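Local coordinates for protein kinase (Staphylococcus aureus subsp. aureus Mu50, PDB 3PY9), which is a membrane serine/threonine kinase whose extracellular PASTA region probably recognises muropeptides of the bacterial cell wall, at residues E87-L92 against K98-E103; V75-V80 against S131-Y136; N108-P111 against I115-Q118; S37-Y42 against E46-T51. All blocks are in the same frame, centred on the assembly; numbering follows the deposited sequence.

Contact 1 (E87-L92 against K98-E103); sequences EALQKL and KDVTIE. With EU (europium ion), chain E.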
loop_
_atom_site.group_PDB
_atom_site.type_symbol
_atom_site.label_atom_id
_atom_site.label_comp_id
_atom_site.label_asym_id
_atom_site.label_seq_id
_atom_site.Cartn_x
_atom_site.Cartn_y
_atom_site.Cartn_z
ATOM N N GLU A 87 -7.767 17.862 7.690
ATOM C CA GLU A 87 -7.034 17.615 8.950
ATOM C C GLU A 87 -5.533 17.904 8.760
ATOM O O GLU A 87 -4.908 18.581 9.576
ATOM C CB GLU A 87 -7.269 16.187 9.481
ATOM C CG GLU A 87 -6.690 15.887 10.903
ATOM C CD GLU A 87 -6.910 14.428 11.368
ATOM O OE1 GLU A 87 -7.548 13.643 10.646
ATOM O OE2 GLU A 87 -6.467 14.053 12.474
ATOM N N ALA A 88 -4.988 17.404 7.653
ATOM C CA ALA A 88 -3.585 17.594 7.291
ATOM C C ALA A 88 -3.175 19.078 7.235
ATOM O O ALA A 88 -2.112 19.452 7.731
ATOM C CB ALA A 88 -3.317 16.931 5.963
ATOM N N LEU A 89 -4.034 19.893 6.618
ATOM C CA LEU A 89 -3.765 21.308 6.374
ATOM C C LEU A 89 -3.874 22.111 7.660
ATOM O O LEU A 89 -3.017 22.958 7.954
ATOM C CB LEU A 89 -4.720 21.865 5.310
ATOM C CG LEU A 89 -4.488 21.520 3.827
ATOM C CD1 LEU A 89 -5.636 22.023 2.961
ATOM C CD2 LEU A 89 -3.168 22.091 3.327
ATOM N N GLN A 90 -4.931 21.833 8.422
ATOM C CA GLN A 90 -5.119 22.425 9.744
ATOM C C GLN A 90 -3.892 22.168 10.621
ATOM O O GLN A 90 -3.321 23.107 11.162
ATOM C CB GLN A 90 -6.414 21.911 10.401
ATOM C CG GLN A 90 -7.709 22.523 9.808
ATOM C CD GLN A 90 -9.020 21.876 10.337
ATOM O OE1 GLN A 90 -8.992 20.937 11.140
ATOM N NE2 GLN A 90 -10.173 22.391 9.870
ATOM N N LYS A 91 -3.470 20.906 10.723
ATOM C CA LYS A 91 -2.296 20.518 11.517
ATOM C C LYS A 91 -1.029 21.264 11.096
ATOM O O LYS A 91 -0.126 21.485 11.911
ATOM C CB LYS A 91 -2.064 19.007 11.419
ATOM C CG LYS A 91 -0.954 18.456 12.316
ATOM C CD LYS A 91 -1.485 18.069 13.693
ATOM C CE LYS A 91 -0.362 18.033 14.747
ATOM N NZ LYS A 91 -0.905 17.766 16.123
ATOM N N LEU A 92 -0.963 21.634 9.818
ATOM C CA LEU A 92 0.143 22.426 9.285
ATOM C C LEU A 92 0.026 23.904 9.668
ATOM O O LEU A 92 0.995 24.499 10.158
ATOM C CB LEU A 92 0.256 22.248 7.768
ATOM C CG LEU A 92 0.974 20.953 7.365
ATOM C CD1 LEU A 92 0.733 20.595 5.905
ATOM C CD2 LEU A 92 2.466 21.062 7.649
ATOM N N LYS A 98 1.846 27.585 6.188
ATOM C CA LYS A 98 0.733 27.945 5.318
ATOM C C LYS A 98 1.040 27.864 3.812
ATOM O O LYS A 98 0.123 27.920 2.990
ATOM C CB LYS A 98 0.197 29.335 5.700
ATOM C CG LYS A 98 -0.106 29.490 7.198
ATOM C CD LYS A 98 -0.822 30.815 7.539
ATOM C CE LYS A 98 -0.675 31.168 9.035
ATOM N NZ LYS A 98 -1.099 30.071 9.983
ATOM N N ASP A 99 2.314 27.726 3.452
ATOM C CA ASP A 99 2.723 27.602 2.046
ATOM C C ASP A 99 2.655 26.127 1.612
ATOM O O ASP A 99 3.675 25.439 1.534
ATOM C CB ASP A 99 4.133 28.195 1.842
ATOM C CG ASP A 99 4.732 27.880 0.466
ATOM O OD1 ASP A 99 3.973 27.546 -0.477
ATOM O OD2 ASP A 99 5.973 27.964 0.314
ATOM N N VAL A 100 1.444 25.644 1.356
ATOM C CA VAL A 100 1.245 24.223 1.069
ATOM C C VAL A 100 0.543 24.043 -0.257
ATOM O O VAL A 100 -0.535 24.583 -0.483
ATOM C CB VAL A 100 0.471 23.495 2.195
ATOM C CG1 VAL A 100 0.411 22.002 1.928
ATOM C CG2 VAL A 100 1.134 23.750 3.551
ATOM N N THR A 101 1.181 23.296 -1.147
ATOM C CA THR A 101 0.583 22.970 -2.428
ATOM C C THR A 101 0.111 21.502 -2.425
ATOM O O THR A 101 0.807 20.635 -1.930
ATOM C CB THR A 101 1.551 23.278 -3.588
ATOM O OG1 THR A 101 2.834 22.732 -3.288
ATOM C CG2 THR A 101 1.724 24.792 -3.759
ATOM N N ILE A 102 -1.093 21.259 -2.938
ATOM C CA ILE A 102 -1.630 19.907 -3.116
ATOM C C ILE A 102 -1.455 19.392 -4.545
ATOM O O ILE A 102 -1.643 20.119 -5.516
ATOM C CB ILE A 102 -3.130 19.811 -2.764
ATOM C CG1 ILE A 102 -3.448 20.560 -1.461
ATOM C CG2 ILE A 102 -3.609 18.313 -2.747
ATOM C CD1 ILE A 102 -2.991 19.856 -0.180
ATOM N N GLU A 103 -1.106 18.112 -4.633
ATOM C CA GLU A 103 -0.994 17.349 -5.879
ATOM C C GLU A 103 -1.811 16.084 -5.711
ATOM O O GLU A 103 -1.633 15.350 -4.732
ATOM C CB GLU A 103 0.450 16.907 -6.070
ATOM C CG GLU A 103 1.432 18.017 -6.167
ATOM C CD GLU A 103 1.969 18.127 -7.557
ATOM O OE1 GLU A 103 2.210 17.036 -8.141
ATOM O OE2 GLU A 103 2.139 19.276 -8.057
HETATM EU EU EU E . 6.668 29.199 -1.642
#

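Contact 2 (V75-V80 against S131-Y136); sequences VKMPNV and SNIKLY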
loop_
_atom_site.group_PDB
_atom_site.type_symbol
_atom_site.label_atom_id
_atom_site.label_comp_id
_atom_site.label_asym_id
_atom_site.label_seq_id
_atom_site.Cartn_x
_atom_site.Cartn_y
_atom_site.Cartn_z
ATOM N N VAL A 75 10.010 25.053 12.567
ATOM C CA VAL A 75 9.180 24.102 13.334
ATOM C C VAL A 75 9.525 22.654 12.992
ATOM O O VAL A 75 10.213 22.376 12.008
ATOM C CB VAL A 75 7.654 24.277 13.091
ATOM C CG1 VAL A 75 7.086 25.452 13.884
ATOM C CG2 VAL A 75 7.341 24.416 11.612
ATOM N N LYS A 76 9.045 21.730 13.818
ATOM C CA LYS A 76 9.087 20.301 13.502
ATOM C C LYS A 76 7.949 19.953 12.538
ATOM O O LYS A 76 6.772 20.190 12.831
ATOM C CB LYS A 76 8.979 19.472 14.792
ATOM C CG LYS A 76 10.274 18.742 15.230
ATOM C CD LYS A 76 11.604 19.518 15.010
ATOM C CE LYS A 76 11.877 20.655 16.034
ATOM N NZ LYS A 76 11.685 22.041 15.444
ATOM N N MET A 77 8.306 19.422 11.374
ATOM C CA MET A 77 7.300 18.960 10.421
ATOM C C MET A 77 6.469 17.838 11.055
ATOM O O MET A 77 7.026 16.823 11.510
ATOM C CB MET A 77 7.945 18.492 9.112
ATOM C CG MET A 77 6.939 18.066 8.027
ATOM S SD MET A 77 6.123 19.459 7.242
ATOM C CE MET A 77 4.779 18.662 6.354
ATOM N N PRO A 78 5.136 18.025 11.100
ATOM C CA PRO A 78 4.234 17.001 11.601
ATOM C C PRO A 78 4.067 15.847 10.597
ATOM O O PRO A 78 4.384 16.003 9.409
ATOM C CB PRO A 78 2.919 17.755 11.770
ATOM C CG PRO A 78 2.976 18.835 10.736
ATOM C CD PRO A 78 4.409 19.235 10.652
ATOM N N ASN A 79 3.592 14.702 11.089
ATOM C CA ASN A 79 3.288 13.543 10.245
ATOM C C ASN A 79 1.804 13.611 9.918
ATOM O O ASN A 79 0.951 13.523 10.825
ATOM C CB ASN A 79 3.637 12.233 10.973
ATOM C CG ASN A 79 3.548 11.009 10.073
ATOM O OD1 ASN A 79 2.546 10.309 10.073
ATOM N ND2 ASN A 79 4.599 10.746 9.310
ATOM N N VAL A 80 1.506 13.825 8.636
ATOM C CA VAL A 80 0.125 14.046 8.164
ATOM C C VAL A 80 -0.321 12.964 7.169
ATOM O O VAL A 80 -1.470 12.933 6.736
ATOM C CB VAL A 80 -0.090 15.481 7.568
ATOM C CG1 VAL A 80 0.332 16.572 8.563
ATOM C CG2 VAL A 80 0.674 15.663 6.261
ATOM N N SER A 131 8.331 27.721 2.843
ATOM C CA SER A 131 8.649 26.327 3.196
ATOM C C SER A 131 8.455 25.338 2.037
ATOM O O SER A 131 8.999 24.220 2.061
ATOM C CB SER A 131 7.840 25.875 4.429
ATOM O OG SER A 131 6.496 26.350 4.395
ATOM N N ASN A 132 7.685 25.764 1.035
ATOM C CA ASN A 132 7.349 24.946 -0.133
ATOM C C ASN A 132 6.971 23.516 0.252
ATOM O O ASN A 132 7.606 22.567 -0.206
ATOM C CB ASN A 132 8.499 24.919 -1.165
ATOM C CG ASN A 132 9.097 26.292 -1.435
ATOM O OD1 ASN A 132 8.402 27.229 -1.842
ATOM N ND2 ASN A 132 10.405 26.407 -1.237
ATOM N N ILE A 133 5.967 23.352 1.113
ATOM C CA ILE A 133 5.476 22.001 1.399
ATOM C C ILE A 133 4.601 21.565 0.229
ATOM O O ILE A 133 3.806 22.354 -0.300
ATOM C CB ILE A 133 4.614 21.867 2.685
ATOM C CG1 ILE A 133 5.150 22.702 3.865
ATOM C CG2 ILE A 133 4.443 20.390 3.043
ATOM C CD1 ILE A 133 6.230 22.070 4.671
ATOM N N LYS A 134 4.778 20.311 -0.182
ATOM C CA LYS A 134 3.885 19.683 -1.129
ATOM C C LYS A 134 3.257 18.455 -0.485
ATOM O O LYS A 134 3.945 17.629 0.122
ATOM C CB LYS A 134 4.656 19.321 -2.384
ATOM C CG LYS A 134 3.806 19.068 -3.598
ATOM C CD LYS A 134 4.677 19.031 -4.844
ATOM C CE LYS A 134 5.047 20.435 -5.331
ATOM N NZ LYS A 134 3.861 21.125 -5.961
ATOM N N LEU A 135 1.939 18.364 -0.586
ATOM C CA LEU A 135 1.217 17.238 -0.064
ATOM C C LEU A 135 0.601 16.490 -1.229
ATOM O O LEU A 135 0.090 17.110 -2.187
ATOM C CB LEU A 135 0.115 17.684 0.917
ATOM C CG LEU A 135 0.524 18.347 2.250
ATOM C CD1 LEU A 135 -0.677 18.472 3.157
ATOM C CD2 LEU A 135 1.661 17.626 3.010
ATOM N N TYR A 136 0.650 15.165 -1.142
ATOM C CA TYR A 136 0.173 14.321 -2.209
ATOM C C TYR A 136 -1.101 13.673 -1.726
ATOM O O TYR A 136 -1.082 12.819 -0.834
ATOM C CB TYR A 136 1.227 13.279 -2.581
ATOM C CG TYR A 136 2.480 13.876 -3.201
ATOM C CD1 TYR A 136 2.621 13.956 -4.580
ATOM C CD2 TYR A 136 3.515 14.370 -2.404
ATOM C CE1 TYR A 136 3.760 14.494 -5.148
ATOM C CE2 TYR A 136 4.660 14.910 -2.971
ATOM C CZ TYR A 136 4.771 14.967 -4.344
ATOM O OH TYR A 136 5.901 15.495 -4.934
#

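Contact 3 (N108-P111 against I115-Q118); sequences NQAP and IANQ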
loop_
_atom_site.group_PDB
_atom_site.type_symbol
_atom_site.label_atom_id
_atom_site.label_comp_id
_atom_site.label_asym_id
_atom_site.label_seq_id
_atom_site.Cartn_x
_atom_site.Cartn_y
_atom_site.Cartn_z
ATOM N N ASN A 108 -2.244 3.510 -3.475
ATOM C CA ASN A 108 -2.819 2.252 -2.928
ATOM C C ASN A 108 -2.698 2.045 -1.420
ATOM O O ASN A 108 -3.095 0.989 -0.897
ATOM C CB ASN A 108 -2.303 1.006 -3.670
ATOM C CG ASN A 108 -0.811 0.764 -3.479
ATOM O OD1 ASN A 108 -0.088 1.606 -2.924
ATOM N ND2 ASN A 108 -0.335 -0.396 -3.963
ATOM N N GLN A 109 -2.159 3.046 -0.740
ATOM C CA GLN A 109 -1.986 3.022 0.707
ATOM C C GLN A 109 -3.041 3.871 1.427
ATOM O O GLN A 109 -3.515 3.475 2.491
ATOM C CB GLN A 109 -0.584 3.528 1.084
ATOM C CG GLN A 109 0.522 2.896 0.276
ATOM C CD GLN A 109 1.753 3.767 0.184
ATOM O OE1 GLN A 109 1.669 4.984 -0.032
ATOM N NE2 GLN A 109 2.917 3.148 0.341
ATOM N N ALA A 110 -3.386 5.036 0.862
ATOM C CA ALA A 110 -4.326 5.960 1.498
ATOM C C ALA A 110 -5.590 6.069 0.665
ATOM O O ALA A 110 -5.509 6.085 -0.561
ATOM C CB ALA A 110 -3.684 7.326 1.700
ATOM N N PRO A 111 -6.772 6.142 1.313
ATOM C CA PRO A 111 -7.996 6.200 0.505
ATOM C C PRO A 111 -8.204 7.574 -0.162
ATOM O O PRO A 111 -7.527 8.557 0.202
ATOM C CB PRO A 111 -9.115 5.888 1.528
ATOM C CG PRO A 111 -8.400 5.494 2.840
ATOM C CD PRO A 111 -7.071 6.182 2.759
ATOM N N ILE A 115 -4.042 12.062 2.490
ATOM C CA ILE A 115 -2.654 12.332 2.130
ATOM C C ILE A 115 -1.795 11.063 2.015
ATOM O O ILE A 115 -1.641 10.322 2.983
ATOM C CB ILE A 115 -2.037 13.313 3.137
ATOM C CG1 ILE A 115 -2.916 14.549 3.249
ATOM C CG2 ILE A 115 -0.601 13.691 2.731
ATOM C CD1 ILE A 115 -3.330 15.143 1.938
ATOM N N ALA A 116 -1.251 10.828 0.825
ATOM C CA ALA A 116 -0.401 9.664 0.554
ATOM C C ALA A 116 1.088 9.902 0.831
ATOM O O ALA A 116 1.840 8.938 1.024
ATOM C CB ALA A 116 -0.585 9.201 -0.884
ATOM N N ASN A 117 1.513 11.171 0.834
ATOM C CA ASN A 117 2.932 11.526 0.896
ATOM C C ASN A 117 3.101 13.004 1.285
ATOM O O ASN A 117 2.248 13.861 0.974
ATOM C CB ASN A 117 3.617 11.221 -0.456
ATOM C CG ASN A 117 5.165 11.316 -0.411
ATOM O OD1 ASN A 117 5.854 10.391 0.039
ATOM N ND2 ASN A 117 5.709 12.429 -0.910
ATOM N N GLN A 118 4.205 13.255 1.991
ATOM C CA GLN A 118 4.707 14.573 2.375
ATOM C C GLN A 118 6.028 14.868 1.697
ATOM O O GLN A 118 6.960 14.042 1.718
ATOM C CB GLN A 118 5.054 14.576 3.848
ATOM C CG GLN A 118 3.983 14.958 4.755
ATOM C CD GLN A 118 4.285 14.460 6.137
ATOM O OE1 GLN A 118 5.191 14.960 6.822
ATOM N NE2 GLN A 118 3.543 13.453 6.557
HETATM O O HOH W 1 0.497 6.570 2.489
#

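Contact 4 (S37-Y42 against E46-T51); sequences SYSDKY and EIIKTT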
loop_
_atom_site.group_PDB
_atom_site.type_symbol
_atom_site.label_atom_id
_atom_site.label_comp_id
_atom_site.label_asym_id
_atom_site.label_seq_id
_atom_site.Cartn_x
_atom_site.Cartn_y
_atom_site.Cartn_z
ATOM N N SER A 37 16.676 38.371 16.734
ATOM C CA SER A 37 15.395 38.207 16.089
ATOM C C SER A 37 15.533 37.198 14.954
ATOM O O SER A 37 16.559 37.139 14.270
ATOM C CB SER A 37 14.890 39.557 15.567
ATOM O OG SER A 37 13.636 39.430 14.908
ATOM N N TYR A 38 14.509 36.374 14.785
ATOM C CA TYR A 38 14.441 35.500 13.622
ATOM C C TYR A 38 14.381 36.327 12.334
ATOM O O TYR A 38 13.767 37.400 12.307
ATOM C CB TYR A 38 13.221 34.594 13.730
ATOM C CG TYR A 38 13.402 33.448 14.701
ATOM C CD1 TYR A 38 14.503 32.583 14.601
ATOM C CD2 TYR A 38 12.461 33.209 15.708
ATOM C CE1 TYR A 38 14.669 31.505 15.486
ATOM C CE2 TYR A 38 12.614 32.133 16.601
ATOM C CZ TYR A 38 13.718 31.293 16.484
ATOM O OH TYR A 38 13.860 30.237 17.360
ATOM N N SER A 39 15.039 35.839 11.285
ATOM C CA SER A 39 15.028 36.480 9.965
ATOM C C SER A 39 15.232 35.441 8.873
ATOM O O SER A 39 15.979 34.483 9.044
ATOM C CB SER A 39 16.129 37.546 9.870
ATOM O OG SER A 39 16.227 38.117 8.577
ATOM N N ASP A 40 14.570 35.642 7.745
ATOM C CA ASP A 40 14.789 34.811 6.569
ATOM C C ASP A 40 15.662 35.582 5.574
ATOM O O ASP A 40 16.420 34.985 4.791
ATOM C CB ASP A 40 13.440 34.420 5.950
ATOM C CG ASP A 40 12.460 33.869 6.984
ATOM O OD1 ASP A 40 12.748 32.813 7.590
ATOM O OD2 ASP A 40 11.401 34.496 7.201
ATOM N N LYS A 41 15.565 36.911 5.635
ATOM C CA LYS A 41 16.340 37.822 4.793
ATOM C C LYS A 41 17.856 37.840 5.089
ATOM O O LYS A 41 18.662 38.000 4.176
ATOM C CB LYS A 41 15.738 39.225 4.912
ATOM C CG LYS A 41 16.207 40.259 3.878
ATOM C CD LYS A 41 15.377 41.542 4.040
ATOM C CE LYS A 41 15.963 42.733 3.307
ATOM N NZ LYS A 41 15.430 44.010 3.882
ATOM N N TYR A 42 18.240 37.677 6.354
ATOM C CA TYR A 42 19.657 37.741 6.753
ATOM C C TYR A 42 20.177 36.460 7.429
ATOM O O TYR A 42 19.563 35.956 8.376
ATOM C CB TYR A 42 19.930 38.949 7.671
ATOM C CG TYR A 42 19.649 40.302 7.049
ATOM C CD1 TYR A 42 20.666 41.036 6.433
ATOM C CD2 TYR A 42 18.374 40.855 7.093
ATOM C CE1 TYR A 42 20.411 42.280 5.861
ATOM C CE2 TYR A 42 18.109 42.095 6.527
ATOM C CZ TYR A 42 19.125 42.796 5.914
ATOM O OH TYR A 42 18.844 44.016 5.365
ATOM N N GLU A 46 24.193 38.299 11.651
ATOM C CA GLU A 46 24.336 39.415 10.764
ATOM C C GLU A 46 23.379 40.423 11.396
ATOM O O GLU A 46 22.318 40.047 11.896
ATOM C CB GLU A 46 23.894 39.130 9.303
ATOM C CG GLU A 46 24.849 38.293 8.476
ATOM C CD GLU A 46 24.811 38.574 6.961
ATOM O OE1 GLU A 46 23.731 38.871 6.407
ATOM O OE2 GLU A 46 25.898 38.485 6.342
ATOM N N ILE A 47 23.731 41.721 11.389
ATOM C CA ILE A 47 22.843 42.806 11.850
ATOM C C ILE A 47 21.598 42.924 10.954
ATOM O O ILE A 47 21.707 43.032 9.742
ATOM C CB ILE A 47 23.548 44.204 11.857
ATOM C CG1 ILE A 47 24.893 44.223 12.629
ATOM C CG2 ILE A 47 22.608 45.304 12.340
ATOM C CD1 ILE A 47 24.890 43.603 13.945
ATOM N N ILE A 48 20.431 42.953 11.586
ATOM C CA ILE A 48 19.117 43.006 10.947
ATOM C C ILE A 48 18.611 44.442 10.871
ATOM O O ILE A 48 17.990 44.847 9.889
ATOM C CB ILE A 48 18.133 42.193 11.835
ATOM C CG1 ILE A 48 18.285 40.696 11.598
ATOM C CG2 ILE A 48 16.682 42.612 11.669
ATOM C CD1 ILE A 48 17.326 39.916 12.478
ATOM N N LYS A 49 18.895 45.208 11.928
ATOM C CA LYS A 49 18.237 46.482 12.211
ATOM C C LYS A 49 19.142 47.230 13.173
ATOM O O LYS A 49 19.851 46.597 13.963
ATOM C CB LYS A 49 16.904 46.199 12.916
ATOM C CG LYS A 49 15.883 47.347 12.966
ATOM C CD LYS A 49 14.911 47.373 11.752
ATOM C CE LYS A 49 15.568 47.899 10.450
ATOM N NZ LYS A 49 14.599 48.178 9.333
ATOM N N THR A 50 19.117 48.566 13.133
ATOM C CA THR A 50 19.747 49.348 14.200
ATOM C C THR A 50 18.812 50.424 14.740
ATOM O O THR A 50 17.869 50.816 14.074
ATOM C CB THR A 50 21.120 49.976 13.806
ATOM O OG1 THR A 50 20.944 50.964 12.783
ATOM C CG2 THR A 50 22.141 48.896 13.360
ATOM N N THR A 51 19.069 50.847 15.972
ATOM C CA THR A 51 18.430 52.017 16.551
ATOM C C THR A 51 19.494 52.913 17.162
ATOM O O THR A 51 20.182 52.491 18.095
ATOM C CB THR A 51 17.378 51.655 17.621
ATOM O OG1 THR A 51 16.457 50.715 17.060
ATOM C CG2 THR A 51 16.610 52.897 18.035
#

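Contact 1 (E87-L92 against K98-E103)
Val100, at the start of strand 100-105, pushes its forked side chain against Leu89 and Leu92, which lie about one turn apart on helix 85-93. Its CB already comes within 4.1 Å of Leu89 CD2. Beyond CB the two branches part. CG1, anti to the backbone N (chi1 -174°), meets the same Leu89 methyl, CG1 to CD2 3.8 Å, while CG2 turns to Leu92 and stops 4.0 Å from its CD1. Each leucine is met at an oblique angle. Two residues further along the strand, Ile102 brings CD1 to 4.2 Å from Leu89 CD2, so that a single leucine methyl is shared by two strand residues. Helix and strand run nearly antiparallel here (164°), with axes 10.8 Å apart, the usual helix-on-sheet packing of a PASTA domain. Leu135 of the neighbouring strand touches Leu92, Val100 and Ile102. Just before the strand, Asp99 turns the other way: its OD2 binds the europium ion at 2.4 Å, with Asp130 OD1 a further ligand, and also accepts a hydrogen bond from Asn132 N. Between helix and strand the contact is wholly apolar, made by the methyl groups of branched side chains, with the charged chemistry of the metal site kept on the far side of the strand.

Contact 2 (V75-V80 against S131-Y136)
Met77 and Ile133 reach toward each other tip to tip, and Val80 crosses Leu135 at about a right angle; together these pairs fill part of the core of a PASTA domain, between the segment that leads into helix 85-93 and the central strand of the sheet. The thioether does most of the touching. Met77 SD lies 3.7 Å from Ile133 CD1, and the terminal methyl slips in beside it, with CE 3.7 Å from Ile133 CG2. A first torsion near trans (chi1 -177°) followed by a bend at chi2 (75°) carries sulfur and methyl across the gap to both branches of the isoleucine. Further along the segment, Val80 meets Leu135 through one methyl from each side, CG2 to CD2 3.9 Å.

Around this first shell stand residues from three directions. Leu92 and Ala88 of the helix cover Met77 and Val80 respectively, Gln118 of strand 115-118 packs on Met77, Val80 and Leu135, and Val100 touches Ile133. The backbones are held further out: Val75 and Met77 pair with Ile126 and Thr124, whereas Ile133 hydrogen-bonds to Thr101 of the adjacent parallel strand and to Asp99 just before it. All four touching side chains are buried, and the methyl of Met77 is wedged from the helix side as well, its CE lying 3.6 Å from Leu92 CD2.

Contact 3 (N108-P111 against I115-Q118)
The peptide joining Ile115 to Ala116 offers one face to Ala110, whose methyl stands over it with CB 3.8 Å from Ile115 O. A second flat group, the carboxamide of Gln109, approaches the carbonyl of Ala116. Two acceptors meet there, Gln109 OE1 and Ala116 O being 4.1 Å apart, and a water reconciles them by donating to each: 3.2 Å to Gln109 OE1 and 3.1 Å to Ala116 O. The water reaches the glutamine from well above the amide plane, on the same side as the Ala116 carbonyl oxygen, and it lies less steeply out of the Ala116 peptide plane. The glutamine is nearly extended beyond CG (chi2 155°), which carries OE1 out to the water on the Ala116 side.

The remaining contact is small and apolar: Ala110 CB and Ala116 CB lie 4.4 Å apart. Ala110 is itself fixed by its backbone, since its N and that of Gln109 both donate to Asn107 OD1, and its O accepts from Ser138 OG. On the strand side the carbonyl of Ala116 is swung toward the loop by a local irregularity. Ala116 has psi of -22°, and both it and Asn117 face Tyr136 of the central strand, each joined to it by a backbone hydrogen bond. This is a classic beta bulge, set in the edge strand of the three-stranded PASTA sheet where the chain returns from the loop after strand 100-105.

Contact 4 (S37-Y42 against E46-T51)
Glu46 begins the contact by laying its carboxylate at the edge of the Tyr42 ring: OE1 lies in the ring plane, 3.8 Å from Tyr42 CD1. The carboxylate is turned 52° from the ring, and the two side chains cross at about a right angle. Ile47 follows with its backbone alone, its carbonyl oxygen sitting 4.0 Å above one ring face and displaced toward the rim, while its side chain points the other way and packs on Ile68. Glu46 OE1 thus faces the C-H edge of the ring, whereas Ile47 O lies over its face.

Ile48 covers the largest area of the segment. With CG1 beside the backbone N (chi1 -79°) and a fully extended chi2, it sends CD1 into the concave side of the loop, where it meets Ser37 O at 3.4 Å and Ser39 CB at 3.7 Å. The loop joins strand 30-37 to strand 47-51, the two outer strands of the first PASTA domain's sheet, and it is shaped by an ST motif: Ser39 OG accepts from Tyr42 N (3.0 Å, N-H...O angle 153°). That hydroxyl oxygen also lies at the edge of the Tyr42 ring, in its plane. The loop is tied to the central strand as well, because Tyr42 O accepts from Ser69 OG. Next in sequence, Lys49 places its NZ 6.9 Å from Lys41 NZ, where the like charges may repel weakly.

Overall arrangement
Contact 4 comes first along the chain, in one PASTA domain; contacts 1, 2 and 3 all belong to the next. There, contacts 1 and 3 follow one another inside the loop that contact 2 closes. Centre to centre, contacts 1 and 2 are about 7 Å apart, and contact 3 lies about 14 Å from each. All three reach one mixed sheet, in which strand 133-138 runs between strands 100-105 and 115-118, and helix 85-93 packs against it. Ala88 of contact 1 also touches Ile115 of contact 3. Contact 4 is about 26 Å from contact 2 and about 40 Å from contact 3, again centre to centre, without touching either, consistent with PASTA domains strung out as separate units in an elongated extracellular region.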